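Local coordinates for GDP-6-deoxy-D-mannose reductase (Pseudomonas aeruginosa, PDB 6X3B), which probably catalyses the NADPH-dependent reduction of GDP-4-dehydro-6-deoxy-D-mannose to GDP-D-rhamnose, a building block of lipopolysaccharide O-antigen, at residues Q83-E88 with K187-I192; A157-C162 with V175-N180. One frame throughout, in Å; residues are numbered along the deposited sequence.

Interaction 1 of 2, residues Q83-E88 with K187-I192. With NDP (NADPH dihydro-nicotinamide-adenine-dinucleotide phosphate), chain E.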
# COMPACT_ATOMS: atom_id res chain seq x y z
N GLN A 83 11.78 -6.97 8.15
CA GLN A 83 12.17 -6.07 9.22
C GLN A 83 10.90 -5.84 10.03
O GLN A 83 9.94 -5.25 9.53
CB GLN A 83 12.73 -4.78 8.61
CG GLN A 83 13.64 -3.97 9.57
CD GLN A 83 12.91 -3.64 10.85
OE1 GLN A 83 13.02 -4.35 11.84
NE2 GLN A 83 12.10 -2.57 10.82
N THR A 84 10.88 -6.34 11.26
CA THR A 84 9.61 -6.46 11.97
C THR A 84 9.52 -5.56 13.19
O THR A 84 8.55 -5.66 13.95
CB THR A 84 9.38 -7.90 12.39
OG1 THR A 84 10.32 -8.24 13.43
CG2 THR A 84 9.60 -8.84 11.20
N TYR A 85 10.49 -4.68 13.40
CA TYR A 85 10.56 -3.86 14.61
C TYR A 85 10.14 -2.42 14.27
O TYR A 85 10.77 -1.77 13.44
CB TYR A 85 11.99 -3.90 15.16
CG TYR A 85 12.15 -3.36 16.58
CD1 TYR A 85 11.29 -3.75 17.61
CD2 TYR A 85 13.19 -2.48 16.90
CE1 TYR A 85 11.45 -3.26 18.92
CE2 TYR A 85 13.36 -1.99 18.19
CZ TYR A 85 12.49 -2.39 19.19
OH TYR A 85 12.67 -1.89 20.47
N VAL A 86 9.07 -1.94 14.93
CA VAL A 86 8.59 -0.59 14.65
C VAL A 86 9.63 0.48 14.96
O VAL A 86 9.83 1.37 14.12
CB VAL A 86 7.24 -0.35 15.36
CG1 VAL A 86 6.79 1.11 15.21
CG2 VAL A 86 6.15 -1.32 14.80
N PRO A 87 10.35 0.44 16.09
CA PRO A 87 11.35 1.49 16.30
C PRO A 87 12.44 1.51 15.24
O PRO A 87 12.86 2.58 14.82
CB PRO A 87 11.90 1.18 17.70
CG PRO A 87 10.78 0.53 18.39
CD PRO A 87 10.15 -0.36 17.31
N GLU A 88 12.86 0.34 14.75
CA GLU A 88 13.85 0.30 13.67
C GLU A 88 13.30 0.92 12.39
O GLU A 88 14.04 1.55 11.62
CB GLU A 88 14.28 -1.15 13.43
CG GLU A 88 15.18 -1.38 12.23
CD GLU A 88 16.47 -0.60 12.29
OE1 GLU A 88 16.89 -0.19 13.40
OE2 GLU A 88 17.07 -0.38 11.21
N LYS A 187 9.70 -10.81 20.77
CA LYS A 187 10.54 -9.64 21.07
C LYS A 187 10.37 -9.22 22.53
O LYS A 187 9.25 -9.00 22.99
CB LYS A 187 10.16 -8.45 20.19
CG LYS A 187 10.37 -8.61 18.72
CD LYS A 187 9.62 -7.51 17.99
CE LYS A 187 9.60 -7.77 16.49
NZ LYS A 187 10.60 -6.86 15.88
N ASP A 188 11.49 -9.05 23.23
CA ASP A 188 11.43 -8.59 24.62
C ASP A 188 10.78 -7.21 24.76
O ASP A 188 10.35 -6.86 25.86
CB ASP A 188 12.83 -8.57 25.23
CG ASP A 188 12.83 -8.10 26.66
OD1 ASP A 188 12.36 -8.86 27.53
OD2 ASP A 188 13.27 -6.96 26.92
N SER A 189 10.70 -6.43 23.68
CA SER A 189 10.09 -5.11 23.79
C SER A 189 8.58 -5.18 23.95
O SER A 189 7.96 -4.18 24.34
CB SER A 189 10.45 -4.26 22.56
OG SER A 189 9.78 -4.72 21.40
N PHE A 190 7.96 -6.32 23.65
CA PHE A 190 6.54 -6.49 23.93
C PHE A 190 6.33 -6.63 25.44
O PHE A 190 7.07 -7.36 26.11
CB PHE A 190 6.00 -7.72 23.21
CG PHE A 190 5.66 -7.47 21.76
CD1 PHE A 190 4.61 -6.63 21.42
CD2 PHE A 190 6.40 -8.07 20.76
CE1 PHE A 190 4.30 -6.40 20.09
CE2 PHE A 190 6.10 -7.85 19.43
CZ PHE A 190 5.05 -7.01 19.09
N VAL A 191 5.32 -5.93 25.97
CA VAL A 191 5.16 -5.84 27.42
C VAL A 191 4.94 -7.23 28.04
O VAL A 191 5.43 -7.52 29.13
CB VAL A 191 4.03 -4.86 27.78
CG1 VAL A 191 2.69 -5.37 27.31
CG2 VAL A 191 4.02 -4.59 29.30
N ILE A 192 4.19 -8.10 27.36
CA ILE A 192 3.92 -9.41 27.95
C ILE A 192 5.18 -10.26 27.95
O ILE A 192 5.46 -10.97 28.93
CB ILE A 192 2.77 -10.12 27.22
CG1 ILE A 192 1.46 -9.35 27.44
CG2 ILE A 192 2.65 -11.57 27.72
CD1 ILE A 192 1.17 -9.03 28.90
PA NDP E . 11.56 -11.84 13.27
O1A NDP E . 12.07 -10.45 13.21
O2A NDP E . 11.70 -12.59 14.56
O5B NDP E . 12.21 -12.71 12.09
C5B NDP E . 12.48 -12.07 10.82
C4B NDP E . 13.10 -13.07 9.88
O4B NDP E . 13.35 -12.44 8.60
C3B NDP E . 14.43 -13.68 10.33
O3B NDP E . 14.48 -15.08 10.05
C2B NDP E . 15.45 -12.89 9.52
O2B NDP E . 16.62 -13.68 9.29
C1B NDP E . 14.68 -12.69 8.22
N9A NDP E . 15.16 -11.57 7.42
C8A NDP E . 15.20 -10.25 7.79
N7A NDP E . 15.69 -9.46 6.87
C5A NDP E . 15.99 -10.32 5.82
C6A NDP E . 16.54 -10.10 4.54
N6A NDP E . 16.89 -8.88 4.13
N1A NDP E . 16.72 -11.17 3.73
C2A NDP E . 16.36 -12.37 4.19
N3A NDP E . 15.84 -12.70 5.37
C4A NDP E . 15.67 -11.62 6.15
O3 NDP E . 10.02 -11.85 12.85
PN NDP E . 8.76 -12.60 13.50
O1N NDP E . 8.98 -14.08 13.37
O2N NDP E . 8.51 -12.04 14.86
O5D NDP E . 7.58 -12.15 12.51
C5D NDP E . 7.23 -13.02 11.41
C4D NDP E . 6.25 -12.30 10.51
O4D NDP E . 5.05 -12.00 11.27
C3D NDP E . 6.73 -10.96 9.94
O3D NDP E . 6.29 -10.79 8.60
C2D NDP E . 6.10 -9.96 10.89
O2D NDP E . 5.92 -8.68 10.31
C1D NDP E . 4.77 -10.62 11.21
N1N NDP E . 4.21 -10.19 12.53
C2N NDP E . 4.77 -10.61 13.70
C3N NDP E . 4.18 -10.34 14.91
C7N NDP E . 4.97 -10.60 16.14
O7N NDP E . 4.50 -10.29 17.24
N7N NDP E . 6.17 -11.15 16.01
C4N NDP E . 2.79 -9.82 14.92
C5N NDP E . 2.31 -9.35 13.61
C6N NDP E . 3.12 -9.35 12.57
P2B NDP E . 17.92 -13.00 9.97
O1X NDP E . 19.08 -13.92 9.65
O2X NDP E . 18.09 -11.63 9.35
O3X NDP E . 17.65 -12.92 11.46
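Lys187 reaches Thr84 through a side chain that runs nearly straight from CG to CE and then turns at its last bond (chi4 -103°), swinging NZ onto the threonine hydroxyl. Thr84 presents OG1 from between its own backbone N and carbonyl carbon (chi1 70°), where one oxygen meets both the lysine and the cofactor. Lys187 NZ donates to Thr84 OG1 at 2.8 Å, and Thr84 OG1 donates in turn to O1A of NADPH, also at 2.8 Å. The hydroxyl thus accepts from an ammonium group and donates to the phosphate on the adenosine side, and the lysine charge probably polarises it as a donor. Threonine suits the place because its methyl CG2 also packs against the pyrophosphate, 3.5 Å from the bridging O3 of NADPH.

The end of the lysine also passes close to Tyr85, NZ lying 3.3 Å from Tyr85 CB. Farther out, on the more exposed side, Ser189 OG lies at the ring's edge, near its plane and 3.3 Å from Tyr85 CE1, while Pro87 CD sits over the centre of one ring face. The loop conformation is supported by Gln83, whose amide bonds both backbone polar groups of Tyr85: Tyr85 N donates to Gln83 OE1, and Gln83 NE2 donates almost straight (169°) to Tyr85 O. NE2 also bonds Thr96, which helps fix the amide's rotation. On the second segment, Phe190 brings CE2 to 3.6 Å from the carboxamide O7N of NADPH. Tyr85 and Phe190 each occupy an N-cap position. The arrangement belongs to the pyrophosphate site of the Rossmann-type epimerase/dehydratase family, where the loop after strand 76-79 borders the dinucleotide.

Interaction 2 of 2, residues A157-C162 with V175-N180. With NDP (NADPH dihydro-nicotinamide-adenine-dinucleotide phosphate), chain E.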
# COMPACT_ATOMS: atom_id res chain seq x y z
N ALA A 157 1.79 -2.01 1.77
CA ALA A 157 2.32 -1.93 0.42
C ALA A 157 2.65 -3.33 -0.12
O ALA A 157 2.37 -3.65 -1.27
CB ALA A 157 3.54 -1.02 0.40
N ALA A 158 3.26 -4.18 0.71
CA ALA A 158 3.61 -5.51 0.23
C ALA A 158 2.37 -6.38 0.01
O ALA A 158 2.36 -7.22 -0.90
CB ALA A 158 4.55 -6.18 1.23
N GLU A 159 1.33 -6.21 0.84
CA GLU A 159 0.04 -6.85 0.58
C GLU A 159 -0.44 -6.55 -0.83
O GLU A 159 -0.79 -7.46 -1.60
CB GLU A 159 -1.02 -6.34 1.57
CG GLU A 159 -0.98 -6.85 2.99
CD GLU A 159 -2.22 -6.38 3.76
OE1 GLU A 159 -3.21 -5.98 3.10
OE2 GLU A 159 -2.23 -6.41 5.01
N SER A 160 -0.49 -5.26 -1.18
CA SER A 160 -0.96 -4.83 -2.49
C SER A 160 -0.13 -5.44 -3.60
O SER A 160 -0.66 -5.96 -4.60
CB SER A 160 -0.90 -3.29 -2.58
OG SER A 160 -1.58 -2.71 -1.50
N LEU A 161 1.20 -5.39 -3.45
CA LEU A 161 2.10 -5.98 -4.42
C LEU A 161 1.80 -7.47 -4.62
O LEU A 161 1.60 -7.93 -5.75
CB LEU A 161 3.56 -5.77 -3.99
CG LEU A 161 4.59 -6.48 -4.89
CD1 LEU A 161 4.58 -5.86 -6.30
CD2 LEU A 161 6.00 -6.43 -4.27
N CYS A 162 1.77 -8.23 -3.51
CA CYS A 162 1.50 -9.67 -3.65
C CYS A 162 0.16 -9.94 -4.32
O CYS A 162 0.05 -10.82 -5.19
CB CYS A 162 1.55 -10.35 -2.29
SG CYS A 162 3.23 -10.38 -1.63
N VAL A 175 -3.42 -13.35 1.82
CA VAL A 175 -2.85 -12.40 2.77
C VAL A 175 -3.44 -12.70 4.14
O VAL A 175 -4.66 -12.82 4.30
CB VAL A 175 -3.12 -10.94 2.36
CG1 VAL A 175 -2.78 -10.02 3.51
CG2 VAL A 175 -2.28 -10.58 1.15
N ALA A 176 -2.57 -12.82 5.14
CA ALA A 176 -2.99 -12.93 6.52
C ALA A 176 -2.57 -11.68 7.27
O ALA A 176 -1.45 -11.22 7.10
CB ALA A 176 -2.37 -14.17 7.18
N ARG A 177 -3.47 -11.16 8.12
CA ARG A 177 -3.17 -10.04 9.03
C ARG A 177 -3.24 -10.54 10.47
O ARG A 177 -4.30 -10.47 11.11
CB ARG A 177 -4.14 -8.86 8.82
CG ARG A 177 -3.98 -8.18 7.47
CD ARG A 177 -5.10 -7.16 7.18
NE ARG A 177 -4.82 -6.42 5.96
CZ ARG A 177 -5.69 -5.59 5.39
NH1 ARG A 177 -6.90 -5.43 5.93
NH2 ARG A 177 -5.35 -4.92 4.29
N PRO A 178 -2.16 -11.08 11.01
CA PRO A 178 -2.20 -11.57 12.39
C PRO A 178 -2.16 -10.41 13.37
O PRO A 178 -1.49 -9.40 13.14
CB PRO A 178 -0.94 -12.42 12.50
CG PRO A 178 0.02 -11.76 11.51
CD PRO A 178 -0.86 -11.34 10.36
N PHE A 179 -2.89 -10.57 14.47
CA PHE A 179 -2.82 -9.58 15.53
C PHE A 179 -1.75 -10.03 16.53
O PHE A 179 -0.76 -10.64 16.12
CB PHE A 179 -4.23 -9.36 16.13
CG PHE A 179 -5.16 -8.57 15.20
CD1 PHE A 179 -5.41 -9.01 13.90
CD2 PHE A 179 -5.74 -7.38 15.61
CE1 PHE A 179 -6.25 -8.29 13.04
CE2 PHE A 179 -6.59 -6.66 14.77
CZ PHE A 179 -6.84 -7.12 13.47
N ASN A 180 -1.90 -9.65 17.80
CA ASN A 180 -0.85 -9.92 18.82
C ASN A 180 -0.52 -11.41 18.94
O ASN A 180 -1.44 -12.23 18.98
CB ASN A 180 -1.16 -9.25 20.16
CG ASN A 180 -1.03 -7.74 20.07
OD1 ASN A 180 -1.85 -7.08 19.45
ND2 ASN A 180 0.01 -7.20 20.68
PA NDP E . 11.56 -11.84 13.27
O1A NDP E . 12.07 -10.45 13.21
O2A NDP E . 11.70 -12.59 14.56
O5B NDP E . 12.21 -12.71 12.09
C5B NDP E . 12.48 -12.07 10.82
C4B NDP E . 13.10 -13.07 9.88
O4B NDP E . 13.35 -12.44 8.60
C3B NDP E . 14.43 -13.68 10.33
O3B NDP E . 14.48 -15.08 10.05
C2B NDP E . 15.45 -12.89 9.52
O2B NDP E . 16.62 -13.68 9.29
C1B NDP E . 14.68 -12.69 8.22
N9A NDP E . 15.16 -11.57 7.42
C8A NDP E . 15.20 -10.25 7.79
N7A NDP E . 15.69 -9.46 6.87
C5A NDP E . 15.99 -10.32 5.82
C6A NDP E . 16.54 -10.10 4.54
N6A NDP E . 16.89 -8.88 4.13
N1A NDP E . 16.72 -11.17 3.73
C2A NDP E . 16.36 -12.37 4.19
N3A NDP E . 15.84 -12.70 5.37
C4A NDP E . 15.67 -11.62 6.15
O3 NDP E . 10.02 -11.85 12.85
PN NDP E . 8.76 -12.60 13.50
O1N NDP E . 8.98 -14.08 13.37
O2N NDP E . 8.51 -12.04 14.86
O5D NDP E . 7.58 -12.15 12.51
C5D NDP E . 7.23 -13.02 11.41
C4D NDP E . 6.25 -12.30 10.51
O4D NDP E . 5.05 -12.00 11.27
C3D NDP E . 6.73 -10.96 9.94
O3D NDP E . 6.29 -10.79 8.60
C2D NDP E . 6.10 -9.96 10.89
O2D NDP E . 5.92 -8.68 10.31
C1D NDP E . 4.77 -10.62 11.21
N1N NDP E . 4.21 -10.19 12.53
C2N NDP E . 4.77 -10.61 13.70
C3N NDP E . 4.18 -10.34 14.91
C7N NDP E . 4.97 -10.60 16.14
O7N NDP E . 4.50 -10.29 17.24
N7N NDP E . 6.17 -11.15 16.01
C4N NDP E . 2.79 -9.82 14.92
C5N NDP E . 2.31 -9.35 13.61
C6N NDP E . 3.12 -9.35 12.57
P2B NDP E . 17.92 -13.00 9.97
O1X NDP E . 19.08 -13.92 9.65
O2X NDP E . 18.09 -11.63 9.35
O3X NDP E . 17.65 -12.92 11.46
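Glu159, on the helix of a beta-alpha-beta crossover, meets Arg177 on the strand that completes it: helix 150-169 joins the parallel neighbours 119-123 and 172-182 of the Rossmann-type sheet. The contact is a buried, side-on salt bridge. Arg177 NH2 binds Glu159 OE1 at 2.7 Å, on its syn lone pair, and Arg177 NE binds Glu159 OE2 at 2.8 Å with the straighter geometry (166°). One nitrogen per oxygen, with the carboxylate and guanidinium planes 33° apart, holds both groups against rotation. Glu159 can span the gap because its chain leaves the helix with CG anti to the carbonyl carbon (chi1 -75°) and stays extended beyond it; the arginine, likewise extended from CG to NE, crosses it at about a right angle.

This is the tight part, and its charges are well supplied with partners: Glu159 OE2 is also hydrogen-bonded to Ser124 OG, and Arg177 NH1 bonds Tyr129. Val175 fills the apolar flank, its CG1 lying 3.7 Å from Glu159 CG; a branched strand residue suits this spot, covering the glutamate's CG methylene and leaving its oxygens to the arginine. The looser side begins at Ser160, partly exposed, whose CB turns away from the strand. That side is not left to solvent alone, since Ala157 packs on Ala157 of the second subunit and Ser160 on Leu156 of that subunit; the small alanine and serine side chains are consistent with close approach. Beyond Arg177 the strand parts from the helix and runs past the nicotinamide ring, bringing Pro178 O to 3.8 Å from C5N of NADPH and Phe179 O to 3.8 Å from its C4N, the carbon that carries the hydride.

From the N terminus the chain builds strands 23-28, 49-51 and 76-79, then enters 83-88, the loop and helix start used by interaction 1. It then runs through strand 119-123 and helix 150-169, whose segment 157-162 is rejoined by 175-180 after a short hop: interaction 2 closes this small loop. Only a few residues later 187-192 returns to 83-88, closing a loop of about a hundred residues in which interaction 2 is wholly nested. The centres lie about 18 Å apart. Interaction 2 ties helix to sheet inside the crossover, whereas interaction 1 joins the loop after strand 76-79 to the segment leading into helix 191-203; NADPH touches both.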